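Local coordinates for FHA domain-containing protein DDL (Arabidopsis thaliana, PDB 3VPY) that probably recognises phosphothreonine on Dicer-like1 through its forkhead-associated domain, a phosphopeptide-binding beta sandwich, at residues 83-91 against 103-111; 52-63 against 119-127. All coordinates share one frame; numbering follows the deposited sequence.

Contact 1 (83-91 against 103-111); sequences VKPYIMDLG and IEPQRYYEL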
ATOM      1  N   VAL A  83       8.741   0.562  -9.545  1.00 18.49           N
ATOM      2  CA  VAL A  83       7.368   0.178  -9.256  1.00 17.69           C
ATOM      3  C   VAL A  83       7.071   0.549  -7.812  1.00 17.13           C
ATOM      4  O   VAL A  83       7.738   0.050  -6.882  1.00 17.45           O
ATOM      5  CB  VAL A  83       7.150  -1.324  -9.468  1.00 18.24           C
ATOM      6  CG1 VAL A  83       5.744  -1.740  -9.022  1.00 15.60           C
ATOM      7  CG2 VAL A  83       7.391  -1.690 -10.936  1.00 18.46           C
ATOM      8  N   LYS A  84       6.027   1.358  -7.622  1.00 14.73           N
ATOM      9  CA  LYS A  84       5.727   1.939  -6.317  1.00 14.18           C
ATOM     10  C   LYS A  84       4.283   1.734  -5.923  1.00 13.18           C
ATOM     11  O   LYS A  84       3.424   1.597  -6.797  1.00 12.52           O
ATOM     12  CB  LYS A  84       6.027   3.441  -6.329  1.00 14.46           C
ATOM     13  CG  LYS A  84       7.485   3.734  -6.643  1.00 17.23           C
ATOM     14  CD  LYS A  84       7.813   5.191  -6.418  1.00 20.82           C
ATOM     15  CE  LYS A  84       7.148   6.053  -7.480  1.00 21.99           C
ATOM     16  NZ  LYS A  84       7.331   7.508  -7.202  1.00 22.65           N
ATOM     17  N   PRO A  85       4.009   1.697  -4.604  1.00 12.91           N
ATOM     18  CA  PRO A  85       2.649   1.489  -4.098  1.00 12.50           C
ATOM     19  C   PRO A  85       1.829   2.768  -4.104  1.00 12.16           C
ATOM     20  O   PRO A  85       2.338   3.819  -3.708  1.00 13.28           O
ATOM     21  CB  PRO A  85       2.870   1.038  -2.650  1.00 12.31           C
ATOM     22  CG  PRO A  85       4.157   1.720  -2.242  1.00 12.22           C
ATOM     23  CD  PRO A  85       5.002   1.823  -3.510  1.00 13.35           C
ATOM     24  N   TYR A  86       0.572   2.656  -4.553  1.00 12.19           N
ATOM     25  CA  TYR A  86      -0.422   3.751  -4.485  1.00 13.02           C
ATOM     26  C   TYR A  86      -1.701   3.231  -3.865  1.00 12.87           C
ATOM     27  O   TYR A  86      -2.117   2.114  -4.172  1.00 14.79           O
ATOM     28  CB  TYR A  86      -0.757   4.270  -5.898  1.00 13.00           C
ATOM     29  CG  TYR A  86       0.437   4.914  -6.511  1.00 14.17           C
ATOM     30  CD1 TYR A  86       0.550   6.307  -6.588  1.00 11.99           C
ATOM     31  CD2 TYR A  86       1.485   4.127  -7.015  1.00 15.14           C
ATOM     32  CE1 TYR A  86       1.714   6.895  -7.138  1.00 13.65           C
ATOM     33  CE2 TYR A  86       2.623   4.689  -7.554  1.00 12.14           C
ATOM     34  CZ  TYR A  86       2.739   6.069  -7.608  1.00 14.82           C
ATOM     35  OH  TYR A  86       3.882   6.589  -8.143  1.00 15.47           O
ATOM     36  N   ILE A  87      -2.328   4.009  -3.001  1.00 12.62           N
ATOM     37  CA  ILE A  87      -3.616   3.569  -2.445  1.00 12.29           C
ATOM     38  C   ILE A  87      -4.744   4.310  -3.165  1.00 13.41           C
ATOM     39  O   ILE A  87      -4.565   5.460  -3.574  1.00 13.03           O
ATOM     40  CB  ILE A  87      -3.681   3.767  -0.902  1.00 12.64           C
ATOM     41  CG1 ILE A  87      -4.903   3.075  -0.293  1.00 12.48           C
ATOM     42  CG2 ILE A  87      -3.658   5.268  -0.532  1.00 13.79           C
ATOM     43  CD1 ILE A  87      -4.789   2.886   1.193  1.00 13.93           C
HETATM   44  N   MSE A  88      -5.897   3.654  -3.315  1.00 13.36           N
HETATM   45  CA  MSE A  88      -7.070   4.312  -3.872  1.00 15.54           C
HETATM   46  C   MSE A  88      -8.297   3.861  -3.088  1.00 13.84           C
HETATM   47  O   MSE A  88      -8.544   2.654  -2.946  1.00 13.48           O
HETATM   48  CB  MSE A  88      -7.239   3.988  -5.368  1.00 16.18           C
HETATM   49  CG  MSE A  88      -8.453   4.658  -5.942  1.00 17.53           C
HETATM   50 SE   MSE A  88      -8.676   4.391  -7.871  1.00 26.99          SE
HETATM   51  CE  MSE A  88      -7.463   5.691  -8.595  1.00 28.11           C
ATOM     52  N   ASP A  89      -9.036   4.832  -2.558  1.00 12.96           N
ATOM     53  CA  ASP A  89     -10.293   4.535  -1.895  1.00 13.15           C
ATOM     54  C   ASP A  89     -11.387   4.361  -2.949  1.00 14.63           C
ATOM     55  O   ASP A  89     -11.466   5.126  -3.916  1.00 15.42           O
ATOM     56  CB  ASP A  89     -10.663   5.620  -0.907  1.00 13.98           C
ATOM     57  CG  ASP A  89     -12.008   5.383  -0.280  1.00 12.91           C
ATOM     58  OD1 ASP A  89     -12.048   4.787   0.812  1.00 14.00           O
ATOM     59  OD2 ASP A  89     -13.027   5.747  -0.880  1.00 14.58           O
ATOM     60  N   LEU A  90     -12.257   3.376  -2.741  1.00 14.18           N
ATOM     61  CA  LEU A  90     -13.225   3.023  -3.778  1.00 16.41           C
ATOM     62  C   LEU A  90     -14.586   3.652  -3.522  1.00 16.95           C
ATOM     63  O   LEU A  90     -15.628   3.061  -3.860  1.00 20.24           O
ATOM     64  CB  LEU A  90     -13.338   1.494  -3.931  1.00 16.23           C
ATOM     65  CG  LEU A  90     -12.001   0.786  -4.192  1.00 15.94           C
ATOM     66  CD1 LEU A  90     -12.147  -0.726  -4.173  1.00 18.02           C
ATOM     67  CD2 LEU A  90     -11.444   1.209  -5.534  1.00 16.01           C
ATOM     68  N   GLY A  91     -14.580   4.850  -2.949  1.00 17.07           N
ATOM     69  CA  GLY A  91     -15.822   5.544  -2.597  1.00 17.75           C
ATOM     70  C   GLY A  91     -16.535   5.005  -1.369  1.00 17.78           C
ATOM     71  O   GLY A  91     -17.780   4.912  -1.332  1.00 18.39           O
ATOM     72  N   ILE A 103      -8.456  10.520   2.301  1.00 15.16           N
ATOM     73  CA  ILE A 103      -8.154  10.740   0.885  1.00 15.61           C
ATOM     74  C   ILE A 103      -9.407  10.909   0.041  1.00 16.42           C
ATOM     75  O   ILE A 103     -10.487  10.402   0.379  1.00 16.68           O
ATOM     76  CB  ILE A 103      -7.294   9.605   0.308  1.00 14.89           C
ATOM     77  CG1 ILE A 103      -8.008   8.241   0.404  1.00 14.52           C
ATOM     78  CG2 ILE A 103      -5.940   9.538   1.020  1.00 15.22           C
ATOM     79  CD1 ILE A 103      -7.163   7.103  -0.222  1.00 14.05           C
ATOM     80  N   GLU A 104      -9.269  11.671  -1.042  1.00 17.21           N
ATOM     81  CA  GLU A 104     -10.301  11.777  -2.067  1.00 19.75           C
ATOM     82  C   GLU A 104     -10.523  10.423  -2.726  1.00 19.12           C
ATOM     83  O   GLU A 104      -9.560   9.765  -3.114  1.00 19.55           O
ATOM     84  CB  GLU A 104      -9.883  12.816  -3.115  1.00 20.64           C
ATOM     85  CG  GLU A 104     -10.234  14.199  -2.699  1.00 27.00           C
ATOM     86  CD  GLU A 104     -11.749  14.411  -2.733  1.00 32.45           C
ATOM     87  OE1 GLU A 104     -12.384  14.150  -3.782  1.00 37.53           O
ATOM     88  OE2 GLU A 104     -12.305  14.827  -1.706  1.00 36.63           O
ATOM     89  N   PRO A 105     -11.785   9.964  -2.798  1.00 19.41           N
ATOM     90  CA  PRO A 105     -12.020   8.682  -3.464  1.00 19.20           C
ATOM     91  C   PRO A 105     -11.638   8.686  -4.952  1.00 19.39           C
ATOM     92  O   PRO A 105     -11.675   9.746  -5.623  1.00 19.87           O
ATOM     93  CB  PRO A 105     -13.537   8.465  -3.288  1.00 20.39           C
ATOM     94  CG  PRO A 105     -14.092   9.827  -3.021  1.00 21.92           C
ATOM     95  CD  PRO A 105     -13.031  10.559  -2.268  1.00 20.41           C
ATOM     96  N   GLN A 106     -11.273   7.506  -5.454  1.00 18.19           N
ATOM     97  CA  GLN A 106     -11.021   7.276  -6.891  1.00 19.21           C
ATOM     98  C   GLN A 106      -9.831   8.051  -7.438  1.00 18.88           C
ATOM     99  O   GLN A 106      -9.787   8.397  -8.627  1.00 19.52           O
ATOM    100  CB  GLN A 106     -12.284   7.527  -7.741  1.00 20.90           C
ATOM    101  CG  GLN A 106     -13.535   6.789  -7.226  1.00 23.96           C
ATOM    102  CD  GLN A 106     -13.538   5.292  -7.494  1.00 27.86           C
ATOM    103  OE1 GLN A 106     -12.733   4.768  -8.269  1.00 30.66           O
ATOM    104  NE2 GLN A 106     -14.470   4.591  -6.852  1.00 31.45           N
ATOM    105  N   ARG A 107      -8.847   8.269  -6.564  1.00 17.70           N
ATOM    106  CA  ARG A 107      -7.621   8.959  -6.932  1.00 17.65           C
ATOM    107  C   ARG A 107      -6.439   8.203  -6.325  1.00 15.66           C
ATOM    108  O   ARG A 107      -6.498   7.796  -5.176  1.00 15.15           O
ATOM    109  CB  ARG A 107      -7.692  10.403  -6.430  1.00 18.56           C
ATOM    110  CG  ARG A 107      -6.414  11.210  -6.640  1.00 21.72           C
ATOM    111  CD  ARG A 107      -6.577  12.619  -6.088  1.00 23.83           C
ATOM    112  NE  ARG A 107      -7.664  13.369  -6.726  1.00 28.66           N
ATOM    113  CZ  ARG A 107      -8.130  14.539  -6.283  1.00 30.74           C
ATOM    114  NH1 ARG A 107      -7.602  15.108  -5.198  1.00 29.53           N
ATOM    115  NH2 ARG A 107      -9.125  15.153  -6.924  1.00 32.27           N
ATOM    116  N   TYR A 108      -5.369   7.997  -7.096  1.00 15.15           N
ATOM    117  CA  TYR A 108      -4.201   7.294  -6.544  1.00 14.90           C
ATOM    118  C   TYR A 108      -3.377   8.238  -5.685  1.00 15.09           C
ATOM    119  O   TYR A 108      -3.042   9.365  -6.130  1.00 16.12           O
ATOM    120  CB  TYR A 108      -3.282   6.786  -7.659  1.00 15.68           C
ATOM    121  CG  TYR A 108      -3.814   5.600  -8.424  1.00 16.00           C
ATOM    122  CD1 TYR A 108      -4.125   4.403  -7.773  1.00 15.05           C
ATOM    123  CD2 TYR A 108      -3.980   5.668  -9.813  1.00 17.23           C
ATOM    124  CE1 TYR A 108      -4.623   3.306  -8.465  1.00 15.77           C
ATOM    125  CE2 TYR A 108      -4.489   4.564 -10.518  1.00 18.02           C
ATOM    126  CZ  TYR A 108      -4.809   3.405  -9.845  1.00 17.30           C
ATOM    127  OH  TYR A 108      -5.300   2.329 -10.539  1.00 18.48           O
ATOM    128  N   TYR A 109      -3.009   7.766  -4.490  1.00 13.60           N
ATOM    129  CA  TYR A 109      -2.094   8.476  -3.590  1.00 13.36           C
ATOM    130  C   TYR A 109      -0.850   7.638  -3.338  1.00 13.16           C
ATOM    131  O   TYR A 109      -0.951   6.493  -2.887  1.00 13.73           O
ATOM    132  CB  TYR A 109      -2.772   8.754  -2.232  1.00 13.03           C
ATOM    133  CG  TYR A 109      -3.827   9.807  -2.275  1.00 14.71           C
ATOM    134  CD1 TYR A 109      -3.554  11.102  -1.860  1.00 15.07           C
ATOM    135  CD2 TYR A 109      -5.125   9.517  -2.728  1.00 14.57           C
ATOM    136  CE1 TYR A 109      -4.537  12.082  -1.889  1.00 16.24           C
ATOM    137  CE2 TYR A 109      -6.108  10.492  -2.759  1.00 15.94           C
ATOM    138  CZ  TYR A 109      -5.813  11.765  -2.337  1.00 16.43           C
ATOM    139  OH  TYR A 109      -6.784  12.753  -2.358  1.00 16.96           O
ATOM    140  N   GLU A 110       0.323   8.193  -3.655  1.00 13.87           N
ATOM    141  CA  GLU A 110       1.575   7.437  -3.440  1.00 14.34           C
ATOM    142  C   GLU A 110       1.766   7.126  -1.946  1.00 13.97           C
ATOM    143  O   GLU A 110       1.522   7.993  -1.094  1.00 13.70           O
ATOM    144  CB  GLU A 110       2.780   8.213  -3.966  1.00 16.14           C
ATOM    145  CG  GLU A 110       4.065   7.380  -3.976  1.00 17.22           C
ATOM    146  CD  GLU A 110       5.257   8.129  -4.586  1.00 16.84           C
ATOM    147  OE1 GLU A 110       5.083   9.278  -5.041  1.00 21.89           O
ATOM    148  OE2 GLU A 110       6.374   7.579  -4.577  1.00 19.29           O
ATOM    149  N   LEU A 111       2.187   5.899  -1.653  1.00 12.69           N
ATOM    150  CA  LEU A 111       2.482   5.479  -0.274  1.00 13.04           C
ATOM    151  C   LEU A 111       3.984   5.384  -0.023  1.00 14.08           C
ATOM    152  O   LEU A 111       4.764   5.078  -0.936  1.00 14.52           O
ATOM    153  CB  LEU A 111       1.827   4.132   0.011  1.00 13.75           C
ATOM    154  CG  LEU A 111       0.299   4.064   0.063  1.00 13.06           C
ATOM    155  CD1 LEU A 111      -0.167   2.644   0.336  1.00 15.99           C
ATOM    156  CD2 LEU A 111      -0.259   5.021   1.108  1.00 16.05           C
TER
HETATM  157  O   HOH W   1      -8.469   7.476  -3.435  1.00 15.66           O
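CG2 of I87 meets CD2 of L111 at 3.8 Å in the apolar centre, with CD1 of I103 beside the same CG2. I117 and F119 of the second sheet close over I87 on the core side of strand 79-89. Y86, M88 and Y108 pack on the other side. The selenomethionine M88 runs out extended, then bends at its last torsion (chi3 -80°), which lays CE 3.4 Å from the centroid of the Y108 ring, on the ring normal: a CH-pi contact, with SE above the same face in a more distant Met-aromatic contact. Between the two strands, I87 N and O pair with Y109 O and N, and Q106 N reaches D89 O at 2.8 Å. Where the strands part, a water accepts from D89 N and donates to E104 O and R107 O. At the far edge K84 NZ meets E110 OE2 at 2.8 Å, from above the carboxylate plane. With an alanine at E110, K84 NZ would probably lose its carboxylate partner, and the Y86 ring, near CZ and OH, the cover of CG and CD. Main-chain bonds and the apolar face thus set the register, leaving the charged pair at the polar end.

Contact 2 (52-63 against 119-127); sequences PTDHPSCSKQHA and FGNSSREYV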
ATOM      1  N   PRO A  52      -8.771  -8.936   4.393  1.00 18.02           N
ATOM      2  CA  PRO A  52     -10.122  -8.613   4.843  1.00 18.68           C
ATOM      3  C   PRO A  52     -10.074  -7.521   5.899  1.00 17.71           C
ATOM      4  O   PRO A  52      -9.165  -7.501   6.738  1.00 18.37           O
ATOM      5  CB  PRO A  52     -10.648  -9.944   5.419  1.00 19.87           C
ATOM      6  CG  PRO A  52      -9.438 -10.760   5.697  1.00 21.49           C
ATOM      7  CD  PRO A  52      -8.244 -10.171   4.996  1.00 19.39           C
ATOM      8  N   THR A  53     -11.013  -6.588   5.815  1.00 16.99           N
ATOM      9  CA  THR A  53     -11.168  -5.539   6.809  1.00 16.24           C
ATOM     10  C   THR A  53     -12.526  -5.763   7.458  1.00 16.82           C
ATOM     11  O   THR A  53     -13.561  -5.267   6.992  1.00 16.54           O
ATOM     12  CB  THR A  53     -11.064  -4.133   6.178  1.00 15.78           C
ATOM     13  OG1 THR A  53     -12.082  -3.989   5.164  1.00 17.24           O
ATOM     14  CG2 THR A  53      -9.681  -3.946   5.582  1.00 14.40           C
ATOM     15  N   ASP A  54     -12.519  -6.543   8.530  1.00 15.94           N
ATOM     16  CA  ASP A  54     -13.757  -7.070   9.105  1.00 17.03           C
ATOM     17  C   ASP A  54     -14.586  -6.058   9.911  1.00 16.53           C
ATOM     18  O   ASP A  54     -15.757  -6.303  10.179  1.00 16.64           O
ATOM     19  CB  ASP A  54     -13.439  -8.294   9.971  1.00 18.40           C
ATOM     20  CG  ASP A  54     -13.013  -9.517   9.148  1.00 23.33           C
ATOM     21  OD1 ASP A  54     -13.489  -9.712   8.001  1.00 28.36           O
ATOM     22  OD2 ASP A  54     -12.206 -10.315   9.679  1.00 29.18           O
ATOM     23  N   HIS A  55     -13.978  -4.951  10.315  1.00 15.32           N
ATOM     24  CA  HIS A  55     -14.697  -3.977  11.148  1.00 15.29           C
ATOM     25  C   HIS A  55     -15.998  -3.520  10.458  1.00 15.00           C
ATOM     26  O   HIS A  55     -16.006  -3.281   9.245  1.00 15.39           O
ATOM     27  CB  HIS A  55     -13.807  -2.775  11.473  1.00 15.21           C
ATOM     28  CG  HIS A  55     -14.358  -1.912  12.563  1.00 17.15           C
ATOM     29  ND1 HIS A  55     -15.153  -0.808  12.322  1.00 16.56           N
ATOM     30  CD2 HIS A  55     -14.270  -2.025  13.910  1.00 17.02           C
ATOM     31  CE1 HIS A  55     -15.517  -0.272  13.470  1.00 17.77           C
ATOM     32  NE2 HIS A  55     -14.994  -0.992  14.450  1.00 16.77           N
ATOM     33  N   PRO A  56     -17.109  -3.451  11.205  1.00 15.16           N
ATOM     34  CA  PRO A  56     -18.385  -3.139  10.562  1.00 14.85           C
ATOM     35  C   PRO A  56     -18.460  -1.752   9.895  1.00 14.60           C
ATOM     36  O   PRO A  56     -19.369  -1.506   9.119  1.00 15.01           O
ATOM     37  CB  PRO A  56     -19.413  -3.288  11.707  1.00 15.50           C
ATOM     38  CG  PRO A  56     -18.629  -3.240  12.949  1.00 16.25           C
ATOM     39  CD  PRO A  56     -17.269  -3.766  12.634  1.00 15.26           C
ATOM     40  N   SER A  57     -17.508  -0.859  10.162  1.00 13.49           N
ATOM     41  CA  SER A  57     -17.555   0.458   9.473  1.00 14.00           C
ATOM     42  C   SER A  57     -17.001   0.376   8.056  1.00 14.27           C
ATOM     43  O   SER A  57     -17.109   1.334   7.274  1.00 15.16           O
ATOM     44  CB  SER A  57     -16.805   1.531  10.265  1.00 13.96           C
ATOM     45  OG  SER A  57     -15.437   1.225  10.367  1.00 14.07           O
ATOM     46  N   CYS A  58     -16.371  -0.739   7.731  1.00 14.17           N
ATOM     47  CA  CYS A  58     -15.699  -0.888   6.430  1.00 14.23           C
ATOM     48  C   CYS A  58     -16.634  -1.341   5.316  1.00 13.69           C
ATOM     49  O   CYS A  58     -17.536  -2.132   5.532  1.00 15.24           O
ATOM     50  CB  CYS A  58     -14.564  -1.888   6.540  1.00 13.92           C
ATOM     51  SG  CYS A  58     -13.236  -1.277   7.627  1.00 16.62           S
ATOM     52  N   SER A  59     -16.385  -0.860   4.104  1.00 13.36           N
ATOM     53  CA  SER A  59     -17.225  -1.227   2.951  1.00 13.34           C
ATOM     54  C   SER A  59     -16.811  -2.599   2.412  1.00 13.55           C
ATOM     55  O   SER A  59     -15.702  -3.080   2.706  1.00 13.47           O
ATOM     56  CB  SER A  59     -17.093  -0.151   1.863  1.00 14.42           C
ATOM     57  OG  SER A  59     -17.429   1.155   2.376  1.00 14.47           O
ATOM     58  N   LYS A  60     -17.704  -3.242   1.652  1.00 14.08           N
ATOM     59  CA  LYS A  60     -17.440  -4.565   1.071  1.00 15.28           C
ATOM     60  C   LYS A  60     -16.146  -4.592   0.252  1.00 14.97           C
ATOM     61  O   LYS A  60     -15.306  -5.499   0.377  1.00 15.07           O
ATOM     62  CB  LYS A  60     -18.631  -4.975   0.209  1.00 16.69           C
ATOM     63  CG  LYS A  60     -19.860  -5.389   1.016  1.00 18.96           C
ATOM     64  CD  LYS A  60     -21.049  -5.601   0.108  1.00 23.39           C
ATOM     65  CE  LYS A  60     -21.239  -7.052  -0.203  1.00 29.34           C
ATOM     66  NZ  LYS A  60     -22.643  -7.262  -0.638  1.00 29.87           N
ATOM     67  N   GLN A  61     -15.993  -3.569  -0.583  1.00 15.16           N
ATOM     68  CA  GLN A  61     -14.751  -3.284  -1.301  1.00 14.98           C
ATOM     69  C   GLN A  61     -14.368  -1.835  -0.978  1.00 15.09           C
ATOM     70  O   GLN A  61     -15.020  -0.878  -1.437  1.00 15.15           O
ATOM     71  CB  GLN A  61     -14.946  -3.470  -2.815  1.00 16.11           C
ATOM     72  CG  GLN A  61     -15.383  -4.874  -3.223  1.00 17.30           C
ATOM     73  CD  GLN A  61     -15.489  -5.041  -4.732  1.00 18.26           C
ATOM     74  OE1 GLN A  61     -14.592  -4.638  -5.464  1.00 20.39           O
ATOM     75  NE2 GLN A  61     -16.570  -5.667  -5.192  1.00 21.36           N
ATOM     76  N   HIS A  62     -13.332  -1.684  -0.164  1.00 13.81           N
ATOM     77  CA  HIS A  62     -13.087  -0.424   0.517  1.00 13.91           C
ATOM     78  C   HIS A  62     -11.994   0.365  -0.178  1.00 13.19           C
ATOM     79  O   HIS A  62     -12.189   1.527  -0.508  1.00 13.88           O
ATOM     80  CB  HIS A  62     -12.683  -0.679   1.973  1.00 13.11           C
ATOM     81  CG  HIS A  62     -12.906   0.487   2.878  1.00 13.17           C
ATOM     82  ND1 HIS A  62     -12.095   1.600   2.917  1.00 17.47           N
ATOM     83  CD2 HIS A  62     -13.878   0.701   3.797  1.00 12.74           C
ATOM     84  CE1 HIS A  62     -12.550   2.440   3.831  1.00 11.30           C
ATOM     85  NE2 HIS A  62     -13.630   1.918   4.375  1.00 16.61           N
ATOM     86  N   ALA A  63     -10.842  -0.261  -0.390  1.00 12.28           N
ATOM     87  CA  ALA A  63      -9.677   0.441  -0.952  1.00 12.38           C
ATOM     88  C   ALA A  63      -8.797  -0.583  -1.642  1.00 11.79           C
ATOM     89  O   ALA A  63      -8.854  -1.779  -1.321  1.00 11.88           O
ATOM     90  CB  ALA A  63      -8.895   1.125   0.136  1.00 11.87           C
ATOM     91  N   PHE A 119      -8.780   2.150   7.724  1.00 12.95           N
ATOM     92  CA  PHE A 119      -9.983   2.095   6.904  1.00 12.82           C
ATOM     93  C   PHE A 119     -11.178   2.372   7.794  1.00 13.77           C
ATOM     94  O   PHE A 119     -11.355   1.735   8.839  1.00 14.37           O
ATOM     95  CB  PHE A 119     -10.095   0.723   6.205  1.00 12.47           C
ATOM     96  CG  PHE A 119      -8.883   0.365   5.391  1.00 12.97           C
ATOM     97  CD1 PHE A 119      -8.609   1.042   4.189  1.00 14.77           C
ATOM     98  CD2 PHE A 119      -8.006  -0.642   5.807  1.00 14.61           C
ATOM     99  CE1 PHE A 119      -7.463   0.718   3.405  1.00 14.82           C
ATOM    100  CE2 PHE A 119      -6.861  -0.968   5.046  1.00 15.84           C
ATOM    101  CZ  PHE A 119      -6.592  -0.273   3.834  1.00 15.84           C
ATOM    102  N   GLY A 120     -12.004   3.324   7.365  1.00 14.18           N
ATOM    103  CA  GLY A 120     -13.188   3.727   8.083  1.00 15.78           C
ATOM    104  C   GLY A 120     -12.915   4.100   9.527  1.00 16.36           C
ATOM    105  O   GLY A 120     -11.983   4.856   9.818  1.00 17.10           O
ATOM    106  N   ASN A 121     -13.714   3.537  10.429  1.00 16.69           N
ATOM    107  CA  ASN A 121     -13.569   3.778  11.866  1.00 17.30           C
ATOM    108  C   ASN A 121     -13.055   2.536  12.588  1.00 17.47           C
ATOM    109  O   ASN A 121     -13.356   2.300  13.776  1.00 17.41           O
ATOM    110  CB  ASN A 121     -14.913   4.227  12.433  1.00 19.36           C
ATOM    111  CG  ASN A 121     -15.466   5.429  11.698  1.00 20.96           C
ATOM    112  OD1 ASN A 121     -16.644   5.462  11.309  1.00 25.82           O
ATOM    113  ND2 ASN A 121     -14.606   6.437  11.492  1.00 20.21           N
ATOM    114  N   SER A 122     -12.280   1.751  11.845  1.00 16.68           N
ATOM    115  CA  SER A 122     -11.766   0.484  12.333  1.00 16.71           C
ATOM    116  C   SER A 122     -10.877   0.680  13.569  1.00 17.38           C
ATOM    117  O   SER A 122     -10.234   1.717  13.727  1.00 18.94           O
ATOM    118  CB  SER A 122     -11.017  -0.263  11.214  1.00 15.78           C
ATOM    119  OG  SER A 122     -10.527  -1.494  11.702  1.00 17.89           O
ATOM    120  N   SER A 123     -10.889  -0.333  14.427  1.00 17.99           N
ATOM    121  CA  SER A 123      -9.993  -0.475  15.575  1.00 19.87           C
ATOM    122  C   SER A 123      -8.617  -1.011  15.141  1.00 19.63           C
ATOM    123  O   SER A 123      -7.692  -1.135  15.971  1.00 21.04           O
ATOM    124  CB  SER A 123     -10.632  -1.420  16.599  1.00 20.44           C
ATOM    125  OG  SER A 123     -11.068  -2.627  15.988  1.00 23.15           O
ATOM    126  N   ARG A 124      -8.491  -1.344  13.858  1.00 17.81           N
ATOM    127  CA  ARG A 124      -7.212  -1.808  13.300  1.00 17.31           C
ATOM    128  C   ARG A 124      -6.506  -0.711  12.519  1.00 17.42           C
ATOM    129  O   ARG A 124      -7.148   0.216  12.018  1.00 16.66           O
ATOM    130  CB  ARG A 124      -7.415  -3.002  12.384  1.00 18.06           C
ATOM    131  CG  ARG A 124      -7.914  -4.188  13.086  1.00 20.21           C
ATOM    132  CD  ARG A 124      -7.650  -5.425  12.295  1.00 24.98           C
ATOM    133  NE  ARG A 124      -8.071  -6.532  13.132  1.00 27.28           N
ATOM    134  CZ  ARG A 124      -7.619  -7.767  13.024  1.00 27.06           C
ATOM    135  NH1 ARG A 124      -6.735  -8.079  12.080  1.00 26.98           N
ATOM    136  NH2 ARG A 124      -8.082  -8.678  13.870  1.00 28.79           N
ATOM    137  N   GLU A 125      -5.183  -0.801  12.434  1.00 16.64           N
ATOM    138  CA  GLU A 125      -4.406   0.147  11.650  1.00 16.60           C
ATOM    139  C   GLU A 125      -3.245  -0.615  11.066  1.00 15.14           C
ATOM    140  O   GLU A 125      -2.891  -1.685  11.552  1.00 15.11           O
ATOM    141  CB  GLU A 125      -3.845   1.260  12.522  1.00 17.74           C
ATOM    142  CG  GLU A 125      -4.855   2.129  13.210  1.00 23.46           C
ATOM    143  CD  GLU A 125      -4.165   3.000  14.200  1.00 30.59           C
ATOM    144  OE1 GLU A 125      -4.133   2.616  15.394  1.00 34.16           O
ATOM    145  OE2 GLU A 125      -3.613   4.036  13.766  1.00 32.32           O
ATOM    146  N   TYR A 126      -2.653  -0.051  10.030  1.00 13.65           N
ATOM    147  CA  TYR A 126      -1.592  -0.719   9.298  1.00 13.68           C
ATOM    148  C   TYR A 126      -0.426   0.233   9.079  1.00 14.47           C
ATOM    149  O   TYR A 126      -0.636   1.431   8.867  1.00 15.51           O
ATOM    150  CB  TYR A 126      -2.097  -1.214   7.934  1.00 14.19           C
ATOM    151  CG  TYR A 126      -3.333  -2.067   8.015  1.00 13.43           C
ATOM    152  CD1 TYR A 126      -3.231  -3.460   7.994  1.00 16.41           C
ATOM    153  CD2 TYR A 126      -4.603  -1.481   8.144  1.00 15.05           C
ATOM    154  CE1 TYR A 126      -4.364  -4.253   8.067  1.00 17.70           C
ATOM    155  CE2 TYR A 126      -5.750  -2.261   8.232  1.00 15.89           C
ATOM    156  CZ  TYR A 126      -5.619  -3.658   8.193  1.00 16.32           C
ATOM    157  OH  TYR A 126      -6.730  -4.461   8.290  1.00 18.15           O
ATOM    158  N   VAL A 127       0.790  -0.298   9.141  1.00 12.93           N
ATOM    159  CA  VAL A 127       1.983   0.483   8.843  1.00 12.84           C
ATOM    160  C   VAL A 127       2.782  -0.188   7.722  1.00 12.59           C
ATOM    161  O   VAL A 127       3.063  -1.401   7.781  1.00 12.50           O
ATOM    162  CB  VAL A 127       2.897   0.638  10.096  1.00 13.46           C
ATOM    163  CG1 VAL A 127       4.254   1.225   9.714  1.00 14.94           C
ATOM    164  CG2 VAL A 127       2.214   1.523  11.123  1.00 14.45           C
TER
HETATM  165  O   HOH W   2      -6.735  -6.967   9.068  1.00 31.52           O
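F119 packs between T53, H62 and A63, and here the contact is tight. Its ring edge points toward the face of the H62 imidazole in an offset edge-to-face pair, planes 69° apart, while its CB sits over that same ring. Across the phenyl, CE1 lies 3.6 Å from CB of A63 and CD2 3.7 Å from CG2 of T53. SG of C58 adds a further apolar touch at F119 CB, and F42 and T96 also touch the ring. H62 and A63 both face F42 as a classic beta bulge. Two turns then face each other, type I from H55 to C58 and type II' from F119 to S122. The 52-63 loop carries S59 and H62 in the Ser-x-x-His pattern of FHA domains, with R44 bonded to C58 O and S59, and probably borders the phosphothreonine cleft, as in relatives. One hydrogen bond joins the turns: N121 N donates to S57 OG at 2.9 Å, and that hydroxyl is also hydrogen-bonded to H55 ND1, 2.8 Å away. G120 faces S57 closely enough that a CB there would clash with OG. The H55 ring is well packed too, S122 CA 3.7 Å from its centroid and P56 CD against the other face. The fit slackens around P52, Y126 and R124, where a water bonded to Y126 OH at 2.6 Å makes only weak bonds to P52 O and R124 NH1.

In the fold
Contact 1 and contact 2 have centres about 15 Å apart, and both segments of contact 1 fall between those of contact 2 in sequence. Contact 1 pairs strands 79-89 and 109-110 at one border of the mixed sheet; contact 2 ties the loop between strands 51-52 and 63-73 of that sheet to the turn joining strands 116-119 and 124-129 of the six-stranded sheet. They meet directly where L90 N comes 2.9 Å from H62 O, a probable hydrogen bond, and where A63 packs on M88 O. F119 and I87 also touch. Contact 2 thus joins the two layers at the loop end that probably forms the phosphothreonine cleft, while contact 1 completes a sheet edge.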